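Local coordinates for protein glutathione s-transferase III (Zea mays, PDB 1AW9) that probably conjugates reduced glutathione to hydrophobic electrophiles, a glutathione transferase reaction by which maize detoxifies certain herbicides, at residues Leu10-Arg16 / Ser170-Tyr174; Ala56-Gly60 / Tyr73-Tyr78; Leu139-Leu143 / Leu183-Arg187. All coordinates share one frame; numbering follows the deposited sequence.

Interaction 1 (Leu10-Arg16 / Ser170-Tyr174); sequences LSPNVVR and SYLLY
The pyrrolidine ring of Pro12 wedges between two tyrosines of 170-174, offering a different methylene to each. Its CG stands over the middle of the Tyr174 ring, 3.5 Å from the ring centroid and almost directly along the ring normal, a CH-pi contact over the face. Its CB lies over a face of Tyr171, nearer the rim, with 3.6 Å between Pro12 CB and Tyr171 CE2. The carbonyl of Pro12 is engaged as well: Ser170 OG donates to Pro12 O at 2.8 Å, while Arg16 N reaches that oxygen from the other face of its plane as part of the helix. Ser170 OG stands between its own backbone N and carbonyl carbon, turned toward this acceptor; Ser170 CB packs on Val15 CG1. Tyr174 OH lies 2.5 Å from Leu10 O in a bond of weak geometry.

At the other tyrosine, Asn13 OD1 lies in the plane of the ring, 3.4 Å from Tyr171 CE2. The same oxygen takes a hydrogen bond from Arg16 NH1 at 2.7 Å, in the guanidinium plane. The Arg16 chain bends at chi3 (-68°), which brings the guanidinium back beside Asn13 and within 15° of parallel to the Tyr171 ring. Asn13 ND2 bonds to Tyr107 OH of helix 92-122 and to Leu123 O of the second subunit. Ser11 caps the helix N-terminus, its OG accepting from Val14 N. Ser11, Pro12 and Asn13 probably bind glutathione, as in a close relative. The two helical segments cross at 135°, joining the thioredoxin-like N-terminal domain to the helical C-terminal domain, and helix 92-122 flanks both tyrosines at this boundary.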
ATOM      1  N   LEU A  10      -3.491  -5.157 -28.860  1.00 33.09           N
ATOM      2  CA  LEU A  10      -4.143  -4.135 -28.038  1.00 32.42           C
ATOM      3  C   LEU A  10      -3.246  -3.513 -26.985  1.00 29.70           C
ATOM      4  O   LEU A  10      -3.554  -2.447 -26.464  1.00 30.38           O
ATOM      5  CB  LEU A  10      -5.389  -4.693 -27.366  1.00 34.25           C
ATOM      6  CG  LEU A  10      -6.538  -4.802 -28.365  1.00 39.07           C
ATOM      7  CD1 LEU A  10      -7.706  -5.545 -27.740  1.00 40.66           C
ATOM      8  CD2 LEU A  10      -6.948  -3.415 -28.843  1.00 39.29           C
ATOM      9  N   SER A  11      -2.169  -4.201 -26.643  1.00 25.50           N
ATOM     10  CA  SER A  11      -1.250  -3.718 -25.647  1.00 23.41           C
ATOM     11  C   SER A  11      -0.506  -2.460 -26.121  1.00 24.14           C
ATOM     12  O   SER A  11       0.265  -2.507 -27.099  1.00 24.05           O
ATOM     13  CB  SER A  11      -0.281  -4.831 -25.308  1.00 21.61           C
ATOM     14  OG  SER A  11       1.017  -4.314 -25.106  1.00 25.58           O
ATOM     15  N   PRO A  12      -0.656  -1.335 -25.386  1.00 22.38           N
ATOM     16  CA  PRO A  12       0.012  -0.091 -25.776  1.00 22.00           C
ATOM     17  C   PRO A  12       1.532  -0.217 -25.894  1.00 20.92           C
ATOM     18  O   PRO A  12       2.190   0.598 -26.549  1.00 21.89           O
ATOM     19  CB  PRO A  12      -0.376   0.891 -24.651  1.00 23.25           C
ATOM     20  CG  PRO A  12      -1.664   0.375 -24.130  1.00 24.33           C
ATOM     21  CD  PRO A  12      -1.435  -1.145 -24.148  1.00 23.43           C
ATOM     22  N   ASN A  13       2.101  -1.210 -25.237  1.00 19.32           N
ATOM     23  CA  ASN A  13       3.534  -1.361 -25.297  1.00 17.71           C
ATOM     24  C   ASN A  13       3.894  -2.001 -26.629  1.00 16.86           C
ATOM     25  O   ASN A  13       4.977  -1.758 -27.160  1.00 17.87           O
ATOM     26  CB  ASN A  13       4.053  -2.119 -24.073  1.00 22.03           C
ATOM     27  CG  ASN A  13       4.085  -1.241 -22.809  1.00 25.57           C
ATOM     28  OD1 ASN A  13       4.459  -0.074 -22.868  1.00 28.97           O
ATOM     29  ND2 ASN A  13       3.656  -1.788 -21.678  1.00 27.61           N
ATOM     30  N   VAL A  14       2.969  -2.779 -27.195  1.00 15.72           N
ATOM     31  CA  VAL A  14       3.186  -3.379 -28.519  1.00 17.29           C
ATOM     32  C   VAL A  14       2.949  -2.256 -29.520  1.00 17.12           C
ATOM     33  O   VAL A  14       3.741  -2.050 -30.428  1.00 19.01           O
ATOM     34  CB  VAL A  14       2.223  -4.539 -28.807  1.00 16.87           C
ATOM     35  CG1 VAL A  14       2.254  -4.945 -30.298  1.00 14.82           C
ATOM     36  CG2 VAL A  14       2.611  -5.704 -27.949  1.00 16.01           C
ATOM     37  N   VAL A  15       1.908  -1.454 -29.298  1.00 18.72           N
ATOM     38  CA  VAL A  15       1.630  -0.333 -30.187  1.00 15.87           C
ATOM     39  C   VAL A  15       2.776   0.694 -30.229  1.00 17.18           C
ATOM     40  O   VAL A  15       2.972   1.337 -31.251  1.00 18.67           O
ATOM     41  CB  VAL A  15       0.288   0.334 -29.848  1.00 15.03           C
ATOM     42  CG1 VAL A  15       0.028   1.553 -30.765  1.00 14.59           C
ATOM     43  CG2 VAL A  15      -0.824  -0.686 -29.968  1.00 11.65           C
ATOM     44  N   ARG A  16       3.541   0.849 -29.147  1.00 17.28           N
ATOM     45  CA  ARG A  16       4.660   1.785 -29.150  1.00 17.09           C
ATOM     46  C   ARG A  16       5.716   1.346 -30.164  1.00 18.41           C
ATOM     47  O   ARG A  16       6.486   2.178 -30.680  1.00 19.48           O
ATOM     48  CB  ARG A  16       5.346   1.869 -27.773  1.00 16.86           C
ATOM     49  CG  ARG A  16       6.547   2.879 -27.711  1.00 19.01           C
ATOM     50  CD  ARG A  16       7.436   2.895 -26.404  1.00 20.85           C
ATOM     51  NE  ARG A  16       6.697   3.399 -25.245  1.00 25.13           N
ATOM     52  CZ  ARG A  16       6.134   2.615 -24.327  1.00 28.04           C
ATOM     53  NH1 ARG A  16       6.271   1.294 -24.407  1.00 25.52           N
ATOM     54  NH2 ARG A  16       5.250   3.124 -23.474  1.00 28.40           N
ATOM     55  N   SER A 170       1.471   5.909 -28.333  1.00 17.49           N
ATOM     56  CA  SER A 170       0.494   4.894 -27.945  1.00 14.53           C
ATOM     57  C   SER A 170      -0.166   5.216 -26.634  1.00 14.78           C
ATOM     58  O   SER A 170      -1.373   5.064 -26.509  1.00 15.86           O
ATOM     59  CB  SER A 170       1.071   3.486 -27.935  1.00 12.38           C
ATOM     60  OG  SER A 170       2.054   3.324 -26.961  1.00 14.09           O
ATOM     61  N   TYR A 171       0.601   5.697 -25.663  1.00 15.04           N
ATOM     62  CA  TYR A 171       0.012   6.045 -24.392  1.00 13.21           C
ATOM     63  C   TYR A 171      -0.818   7.317 -24.427  1.00 14.34           C
ATOM     64  O   TYR A 171      -1.821   7.394 -23.719  1.00 15.77           O
ATOM     65  CB  TYR A 171       1.028   6.000 -23.269  1.00 15.31           C
ATOM     66  CG  TYR A 171       1.092   4.606 -22.653  1.00 18.44           C
ATOM     67  CD1 TYR A 171       0.193   4.223 -21.654  1.00 18.35           C
ATOM     68  CD2 TYR A 171       2.035   3.660 -23.081  1.00 21.77           C
ATOM     69  CE1 TYR A 171       0.231   2.951 -21.100  1.00 19.40           C
ATOM     70  CE2 TYR A 171       2.077   2.369 -22.523  1.00 21.76           C
ATOM     71  CZ  TYR A 171       1.170   2.036 -21.534  1.00 21.07           C
ATOM     72  OH  TYR A 171       1.213   0.785 -20.949  1.00 27.99           O
ATOM     73  N   LEU A 172      -0.481   8.279 -25.294  1.00 11.85           N
ATOM     74  CA  LEU A 172      -1.292   9.488 -25.417  1.00 11.68           C
ATOM     75  C   LEU A 172      -2.641   9.061 -26.018  1.00 14.16           C
ATOM     76  O   LEU A 172      -3.714   9.526 -25.610  1.00 13.32           O
ATOM     77  CB  LEU A 172      -0.611  10.518 -26.322  1.00 10.70           C
ATOM     78  CG  LEU A 172       0.471  11.408 -25.710  1.00 10.50           C
ATOM     79  CD1 LEU A 172       1.004  12.264 -26.812  1.00 11.44           C
ATOM     80  CD2 LEU A 172      -0.054  12.285 -24.573  1.00  9.84           C
ATOM     81  N   LEU A 173      -2.567   8.146 -26.981  1.00 16.46           N
ATOM     82  CA  LEU A 173      -3.741   7.593 -27.652  1.00 18.22           C
ATOM     83  C   LEU A 173      -4.677   6.953 -26.630  1.00 18.38           C
ATOM     84  O   LEU A 173      -5.849   7.299 -26.546  1.00 20.11           O
ATOM     85  CB  LEU A 173      -3.298   6.567 -28.712  1.00 18.33           C
ATOM     86  CG  LEU A 173      -4.325   5.990 -29.680  1.00 21.30           C
ATOM     87  CD1 LEU A 173      -5.103   4.855 -29.046  1.00 27.21           C
ATOM     88  CD2 LEU A 173      -5.272   7.085 -30.166  1.00 24.16           C
ATOM     89  N   TYR A 174      -4.166   6.031 -25.829  1.00 19.61           N
ATOM     90  CA  TYR A 174      -5.004   5.374 -24.825  1.00 20.12           C
ATOM     91  C   TYR A 174      -5.523   6.336 -23.761  1.00 19.47           C
ATOM     92  O   TYR A 174      -6.679   6.239 -23.369  1.00 18.55           O
ATOM     93  CB  TYR A 174      -4.271   4.186 -24.206  1.00 23.88           C
ATOM     94  CG  TYR A 174      -4.264   2.984 -25.118  1.00 28.35           C
ATOM     95  CD1 TYR A 174      -3.547   2.998 -26.309  1.00 31.05           C
ATOM     96  CD2 TYR A 174      -5.002   1.841 -24.809  1.00 29.21           C
ATOM     97  CE1 TYR A 174      -3.561   1.898 -27.179  1.00 32.16           C
ATOM     98  CE2 TYR A 174      -5.018   0.738 -25.667  1.00 31.14           C
ATOM     99  CZ  TYR A 174      -4.293   0.769 -26.849  1.00 31.20           C
ATOM    100  OH  TYR A 174      -4.251  -0.333 -27.674  1.00 30.72           O
TER

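Interaction 2 (Ala56-Gly60 / Tyr73-Tyr78); sequences ALVDG and YIASKY
Asp59 holds its CG anti to the backbone N (chi1 -173°), which carries the carboxylate off strand 56-59 to the helix, where Tyr73, extended in the same way, sends its hydroxyl to meet it. Tyr78 reaches back toward Asp59, the two side chains coming from opposite directions.

The two oxygens divide the work. Asp59 OD2 accepts from Tyr73 OH at 2.8 Å on its anti lone pair, the one turned away from OD1, and the carboxylate stands steeply to the ring, their planes 76° apart. The same oxygen forms a salt bridge with Lys77 NZ at 3.1 Å, the ammonium arriving nearly in line with the C-O bond. Bends at chi2 and chi4 fold the lysine chain in toward the acid, with Lys77 CD over one face of the Tyr78 ring. Asp59 OD1 receives a weak hydrogen bond from Tyr78 OH at 2.8 Å, lying at the edge of that ring. These bonds tie the end of the helix and the residue after it to the strand. Leu57 and Ile74 also meet, tip to tip, 4.0 Å separating Leu57 CD2 from Ile74 CD1.

Strand 56-59 belongs to the sheet of the thioredoxin-like domain, and helix 67-77 packs against that sheet; Leu3 of the adjacent strand touches both Asp59 and Tyr78. Replacing Asp59 with an alanine would probably leave Lys77 without its countercharge and the hydroxyls of Tyr73 and Tyr78 without their shared acceptor. Asp59 is buried, and its negative charge is probably offset by these donors: OD2 takes Tyr73 OH and Lys77 NZ, OD1 only a weak bond from Tyr78 OH, an arrangement likely to stabilise the ionised carboxylate mainly through OD2.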
ATOM      1  N   ALA A  56       8.401  -8.623 -27.927  1.00 24.02           N
ATOM      2  CA  ALA A  56       9.726  -9.099 -28.321  1.00 21.62           C
ATOM      3  C   ALA A  56       9.739  -8.925 -29.843  1.00 21.75           C
ATOM      4  O   ALA A  56       8.698  -8.931 -30.505  1.00 19.24           O
ATOM      5  CB  ALA A  56       9.929 -10.541 -27.948  1.00 22.71           C
ATOM      6  N   LEU A  57      10.896  -8.675 -30.401  1.00 21.60           N
ATOM      7  CA  LEU A  57      10.929  -8.527 -31.835  1.00 24.14           C
ATOM      8  C   LEU A  57      12.051  -9.379 -32.343  1.00 24.35           C
ATOM      9  O   LEU A  57      13.124  -9.416 -31.720  1.00 24.37           O
ATOM     10  CB  LEU A  57      11.164  -7.067 -32.237  1.00 23.85           C
ATOM     11  CG  LEU A  57      11.324  -6.775 -33.732  1.00 20.92           C
ATOM     12  CD1 LEU A  57      10.097  -6.079 -34.272  1.00 19.65           C
ATOM     13  CD2 LEU A  57      12.533  -5.918 -33.935  1.00 21.77           C
ATOM     14  N   VAL A  58      11.783 -10.133 -33.404  1.00 24.17           N
ATOM     15  CA  VAL A  58      12.844 -10.950 -34.007  1.00 28.38           C
ATOM     16  C   VAL A  58      13.290 -10.303 -35.323  1.00 28.98           C
ATOM     17  O   VAL A  58      12.487 -10.156 -36.251  1.00 27.84           O
ATOM     18  CB  VAL A  58      12.406 -12.399 -34.297  1.00 28.33           C
ATOM     19  CG1 VAL A  58      13.539 -13.124 -35.017  1.00 27.88           C
ATOM     20  CG2 VAL A  58      12.044 -13.113 -33.005  1.00 27.72           C
ATOM     21  N   ASP A  59      14.529  -9.837 -35.367  1.00 30.49           N
ATOM     22  CA  ASP A  59      15.053  -9.209 -36.566  1.00 33.77           C
ATOM     23  C   ASP A  59      16.081 -10.137 -37.227  1.00 34.92           C
ATOM     24  O   ASP A  59      17.316 -10.003 -37.062  1.00 33.09           O
ATOM     25  CB  ASP A  59      15.667  -7.853 -36.253  1.00 35.01           C
ATOM     26  CG  ASP A  59      16.062  -7.099 -37.509  1.00 37.35           C
ATOM     27  OD1 ASP A  59      15.379  -7.275 -38.537  1.00 37.08           O
ATOM     28  OD2 ASP A  59      17.067  -6.351 -37.473  1.00 39.00           O
ATOM     29  N   GLY A  60      15.540 -11.069 -38.003  1.00 35.40           N
ATOM     30  CA  GLY A  60      16.374 -12.040 -38.658  1.00 37.59           C
ATOM     31  C   GLY A  60      16.939 -12.956 -37.596  1.00 38.97           C
ATOM     32  O   GLY A  60      16.245 -13.821 -37.083  1.00 39.79           O
ATOM     33  N   TYR A  73      16.901   0.574 -31.380  1.00 21.98           N
ATOM     34  CA  TYR A  73      17.662  -0.296 -32.277  1.00 22.30           C
ATOM     35  C   TYR A  73      17.184  -0.130 -33.720  1.00 22.38           C
ATOM     36  O   TYR A  73      17.962   0.131 -34.619  1.00 22.21           O
ATOM     37  CB  TYR A  73      17.499  -1.741 -31.840  1.00 21.07           C
ATOM     38  CG  TYR A  73      17.931  -2.763 -32.858  1.00 22.53           C
ATOM     39  CD1 TYR A  73      19.266  -3.153 -32.973  1.00 21.58           C
ATOM     40  CD2 TYR A  73      16.982  -3.400 -33.656  1.00 24.94           C
ATOM     41  CE1 TYR A  73      19.635  -4.160 -33.847  1.00 24.21           C
ATOM     42  CE2 TYR A  73      17.338  -4.401 -34.529  1.00 25.93           C
ATOM     43  CZ  TYR A  73      18.660  -4.782 -34.614  1.00 26.41           C
ATOM     44  OH  TYR A  73      18.965  -5.842 -35.436  1.00 33.05           O
ATOM     45  N   ILE A  74      15.894  -0.292 -33.931  1.00 23.08           N
ATOM     46  CA  ILE A  74      15.313  -0.134 -35.234  1.00 24.16           C
ATOM     47  C   ILE A  74      15.552   1.285 -35.778  1.00 26.17           C
ATOM     48  O   ILE A  74      15.812   1.426 -36.954  1.00 28.62           O
ATOM     49  CB  ILE A  74      13.807  -0.405 -35.158  1.00 24.46           C
ATOM     50  CG1 ILE A  74      13.549  -1.884 -34.864  1.00 24.76           C
ATOM     51  CG2 ILE A  74      13.097   0.134 -36.382  1.00 21.41           C
ATOM     52  CD1 ILE A  74      14.186  -2.864 -35.830  1.00 29.10           C
ATOM     53  N   ALA A  75      15.463   2.318 -34.936  1.00 26.61           N
ATOM     54  CA  ALA A  75      15.641   3.711 -35.370  1.00 26.94           C
ATOM     55  C   ALA A  75      17.045   4.019 -35.864  1.00 29.90           C
ATOM     56  O   ALA A  75      17.230   4.868 -36.733  1.00 31.62           O
ATOM     57  CB  ALA A  75      15.241   4.691 -34.273  1.00 21.77           C
ATOM     58  N   SER A  76      18.047   3.362 -35.302  1.00 31.02           N
ATOM     59  CA  SER A  76      19.409   3.607 -35.759  1.00 33.08           C
ATOM     60  C   SER A  76      19.830   2.611 -36.833  1.00 32.51           C
ATOM     61  O   SER A  76      20.554   2.965 -37.755  1.00 34.92           O
ATOM     62  CB  SER A  76      20.403   3.607 -34.592  1.00 33.16           C
ATOM     63  OG  SER A  76      20.123   2.576 -33.657  1.00 38.14           O
ATOM     64  N   LYS A  77      19.332   1.384 -36.743  1.00 31.67           N
ATOM     65  CA  LYS A  77      19.673   0.345 -37.699  1.00 31.82           C
ATOM     66  C   LYS A  77      19.072   0.651 -39.051  1.00 30.82           C
ATOM     67  O   LYS A  77      19.759   0.599 -40.066  1.00 33.43           O
ATOM     68  CB  LYS A  77      19.209  -1.025 -37.208  1.00 32.02           C
ATOM     69  CG  LYS A  77      19.781  -2.179 -37.968  1.00 30.55           C
ATOM     70  CD  LYS A  77      18.692  -3.136 -38.281  1.00 34.42           C
ATOM     71  CE  LYS A  77      19.156  -4.265 -39.184  1.00 35.34           C
ATOM     72  NZ  LYS A  77      19.841  -5.336 -38.423  1.00 38.30           N
ATOM     73  N   TYR A  78      17.792   0.956 -39.081  1.00 29.07           N
ATOM     74  CA  TYR A  78      17.164   1.281 -40.332  1.00 29.61           C
ATOM     75  C   TYR A  78      17.037   2.791 -40.420  1.00 30.19           C
ATOM     76  O   TYR A  78      15.998   3.310 -40.828  1.00 31.81           O
ATOM     77  CB  TYR A  78      15.796   0.654 -40.404  1.00 31.60           C
ATOM     78  CG  TYR A  78      15.810  -0.833 -40.285  1.00 33.61           C
ATOM     79  CD1 TYR A  78      15.934  -1.611 -41.408  1.00 34.49           C
ATOM     80  CD2 TYR A  78      15.615  -1.459 -39.057  1.00 35.91           C
ATOM     81  CE1 TYR A  78      15.850  -2.966 -41.332  1.00 37.54           C
ATOM     82  CE2 TYR A  78      15.526  -2.829 -38.964  1.00 37.03           C
ATOM     83  CZ  TYR A  78      15.645  -3.575 -40.113  1.00 38.45           C
ATOM     84  OH  TYR A  78      15.555  -4.939 -40.087  1.00 41.76           O
TER

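Interaction 3 (Leu139-Leu143 / Leu183-Arg187); sequences LAKVL and LVAAR
Leu183 points its isobutyl group at helix 129-152, where its two methyls part company: CD2 rests on Ala140 CB at 3.9 Å, and CD1 meets Leu139 CD2 at 4.1 Å. Its chi1 of -67° sends CG toward the facing helix, where the branch puts CD1 and CD2 on neighbouring residues. Leu139 instead extends its CG anti to the backbone N and crosses Leu183 obliquely. One turn further on, Leu143 runs across Leu183 at about a right angle; its CD1 lies 4.1 Å from Leu183 CB and 4.2 Å from Val184 CG2.

Arg187 closes the contact with a straight chain, chi2 at 155° and chi3 at 180°, that lies along the helix surface. Its CD packs against Leu143 CB at 3.6 Å, and farther out one face of the guanidinium covers Ala140 CA toward the rim of the group. NH1 turns back within its own segment and donates to Leu183 O at 2.9 Å, in the carbonyl plane on a lone pair, which helps to fix the rotation of the guanidinium. NE forms a salt bridge with Asp144, just beyond Leu143, so the arginine reaches from the turn after the short helix to helix 129-152.

Arg187 stands at the N-cap position, right before helix 188-199, and Val184 packs on Val190 and Trp194 of that helix, while Leu139 touches Phe106 and Leu113 of helix 92-122. Such aliphatic side chains closed off by an arginine join helix 129-152 to the short helix 182-185, away from the annotated glutathione site, within the all-helical C-terminal domain of the glutathione transferase fold.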
ATOM      1  N   LEU A 139       0.985  12.850 -13.131  1.00  9.43           N
ATOM      2  CA  LEU A 139       1.046  13.060 -14.586  1.00  9.54           C
ATOM      3  C   LEU A 139       0.740  14.513 -14.852  1.00 11.53           C
ATOM      4  O   LEU A 139       1.403  15.109 -15.675  1.00 14.52           O
ATOM      5  CB  LEU A 139       0.043  12.179 -15.340  1.00  9.17           C
ATOM      6  CG  LEU A 139       0.203  12.127 -16.874  1.00  8.95           C
ATOM      7  CD1 LEU A 139       1.655  11.760 -17.297  1.00  6.99           C
ATOM      8  CD2 LEU A 139      -0.793  11.185 -17.479  1.00  6.65           C
ATOM      9  N   ALA A 140      -0.233  15.101 -14.155  1.00 12.17           N
ATOM     10  CA  ALA A 140      -0.536  16.533 -14.319  1.00 12.08           C
ATOM     11  C   ALA A 140       0.724  17.397 -14.105  1.00 13.28           C
ATOM     12  O   ALA A 140       1.006  18.269 -14.931  1.00 13.72           O
ATOM     13  CB  ALA A 140      -1.633  16.989 -13.339  1.00 10.13           C
ATOM     14  N   LYS A 141       1.447  17.194 -12.996  1.00 11.85           N
ATOM     15  CA  LYS A 141       2.672  17.957 -12.736  1.00 12.90           C
ATOM     16  C   LYS A 141       3.694  17.728 -13.852  1.00 13.22           C
ATOM     17  O   LYS A 141       4.419  18.642 -14.250  1.00 13.67           O
ATOM     18  CB  LYS A 141       3.324  17.553 -11.422  1.00 16.71           C
ATOM     19  CG  LYS A 141       2.399  17.439 -10.267  1.00 26.38           C
ATOM     20  CD  LYS A 141       1.840  18.774  -9.878  1.00 34.49           C
ATOM     21  CE  LYS A 141       0.623  18.598  -8.977  1.00 39.55           C
ATOM     22  NZ  LYS A 141      -0.536  17.997  -9.732  1.00 40.98           N
ATOM     23  N   VAL A 142       3.807  16.483 -14.291  1.00 12.44           N
ATOM     24  CA  VAL A 142       4.709  16.122 -15.373  1.00 11.64           C
ATOM     25  C   VAL A 142       4.294  16.871 -16.654  1.00 11.68           C
ATOM     26  O   VAL A 142       5.146  17.479 -17.308  1.00 14.43           O
ATOM     27  CB  VAL A 142       4.748  14.560 -15.591  1.00  8.72           C
ATOM     28  CG1 VAL A 142       5.429  14.178 -16.931  1.00  5.84           C
ATOM     29  CG2 VAL A 142       5.506  13.930 -14.474  1.00  7.17           C
ATOM     30  N   LEU A 143       3.003  16.879 -16.988  1.00 12.60           N
ATOM     31  CA  LEU A 143       2.524  17.570 -18.191  1.00 10.76           C
ATOM     32  C   LEU A 143       2.613  19.118 -18.132  1.00 12.06           C
ATOM     33  O   LEU A 143       2.586  19.775 -19.168  1.00 14.53           O
ATOM     34  CB  LEU A 143       1.143  17.067 -18.604  1.00  9.02           C
ATOM     35  CG  LEU A 143       1.061  15.606 -19.126  1.00  8.79           C
ATOM     36  CD1 LEU A 143      -0.362  15.190 -19.467  1.00  5.66           C
ATOM     37  CD2 LEU A 143       1.903  15.389 -20.320  1.00  7.68           C
ATOM     38  N   LEU A 183      -6.217  15.842 -19.053  1.00 18.53           N
ATOM     39  CA  LEU A 183      -4.872  16.228 -18.635  1.00 19.11           C
ATOM     40  C   LEU A 183      -4.108  16.766 -19.839  1.00 19.57           C
ATOM     41  O   LEU A 183      -3.307  17.694 -19.730  1.00 18.41           O
ATOM     42  CB  LEU A 183      -4.148  15.022 -18.007  1.00 19.52           C
ATOM     43  CG  LEU A 183      -4.745  14.538 -16.673  1.00 19.29           C
ATOM     44  CD1 LEU A 183      -4.225  13.165 -16.318  1.00 19.96           C
ATOM     45  CD2 LEU A 183      -4.458  15.536 -15.568  1.00 20.44           C
ATOM     46  N   VAL A 184      -4.398  16.191 -20.997  1.00 18.71           N
ATOM     47  CA  VAL A 184      -3.758  16.607 -22.231  1.00 20.86           C
ATOM     48  C   VAL A 184      -4.489  17.785 -22.839  1.00 20.57           C
ATOM     49  O   VAL A 184      -3.887  18.810 -23.162  1.00 21.70           O
ATOM     50  CB  VAL A 184      -3.717  15.451 -23.274  1.00 22.26           C
ATOM     51  CG1 VAL A 184      -3.372  15.983 -24.684  1.00 20.79           C
ATOM     52  CG2 VAL A 184      -2.703  14.405 -22.838  1.00 22.41           C
ATOM     53  N   ALA A 185      -5.799  17.650 -22.955  1.00 17.79           N
ATOM     54  CA  ALA A 185      -6.594  18.695 -23.561  1.00 19.40           C
ATOM     55  C   ALA A 185      -6.461  20.065 -22.901  1.00 19.44           C
ATOM     56  O   ALA A 185      -6.375  21.085 -23.570  1.00 22.43           O
ATOM     57  CB  ALA A 185      -8.056  18.266 -23.616  1.00 18.26           C
ATOM     58  N   ALA A 186      -6.357  20.076 -21.590  1.00 17.12           N
ATOM     59  CA  ALA A 186      -6.292  21.310 -20.859  1.00 15.82           C
ATOM     60  C   ALA A 186      -4.980  22.030 -20.973  1.00 16.06           C
ATOM     61  O   ALA A 186      -4.807  23.106 -20.409  1.00 18.59           O
ATOM     62  CB  ALA A 186      -6.590  21.031 -19.413  1.00 17.52           C
ATOM     63  N   ARG A 187      -4.014  21.428 -21.631  1.00 16.19           N
ATOM     64  CA  ARG A 187      -2.728  22.085 -21.753  1.00 15.23           C
ATOM     65  C   ARG A 187      -2.568  22.351 -23.233  1.00 16.70           C
ATOM     66  O   ARG A 187      -2.351  21.447 -24.021  1.00 18.40           O
ATOM     67  CB  ARG A 187      -1.627  21.191 -21.176  1.00 15.79           C
ATOM     68  CG  ARG A 187      -1.589  21.218 -19.661  1.00 11.05           C
ATOM     69  CD  ARG A 187      -0.971  19.977 -19.043  1.00 11.47           C
ATOM     70  NE  ARG A 187      -0.971  20.098 -17.582  1.00 11.56           N
ATOM     71  CZ  ARG A 187      -1.987  19.748 -16.787  1.00 13.76           C
ATOM     72  NH1 ARG A 187      -3.106  19.210 -17.280  1.00 13.31           N
ATOM     73  NH2 ARG A 187      -1.952  20.093 -15.509  1.00 13.84           N
TER

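How the interactions relate
Along the chain, interaction 2 falls within the long span between the segments of interaction 1, whereas interactions 1 and 3 alternate. Interaction 2 lies in the thioredoxin-like domain and interaction 3 in the helical domain, their centres about 32 Å apart on opposite sides of the chain's centre. Interaction 1, about 18 Å from each by centres, spans the domain boundary beside the probable glutathione site. It touches interaction 3 directly: Leu172 CD2 packs on Val184 CG2 at 3.8 Å, linking the successive helices 169-176 and 182-185. Interaction 2, which packs strand 56-59 on helix 67-77, stays about 6 Å from interaction 1 between nearest atoms, while interaction 3 packs two helices of the helical domain.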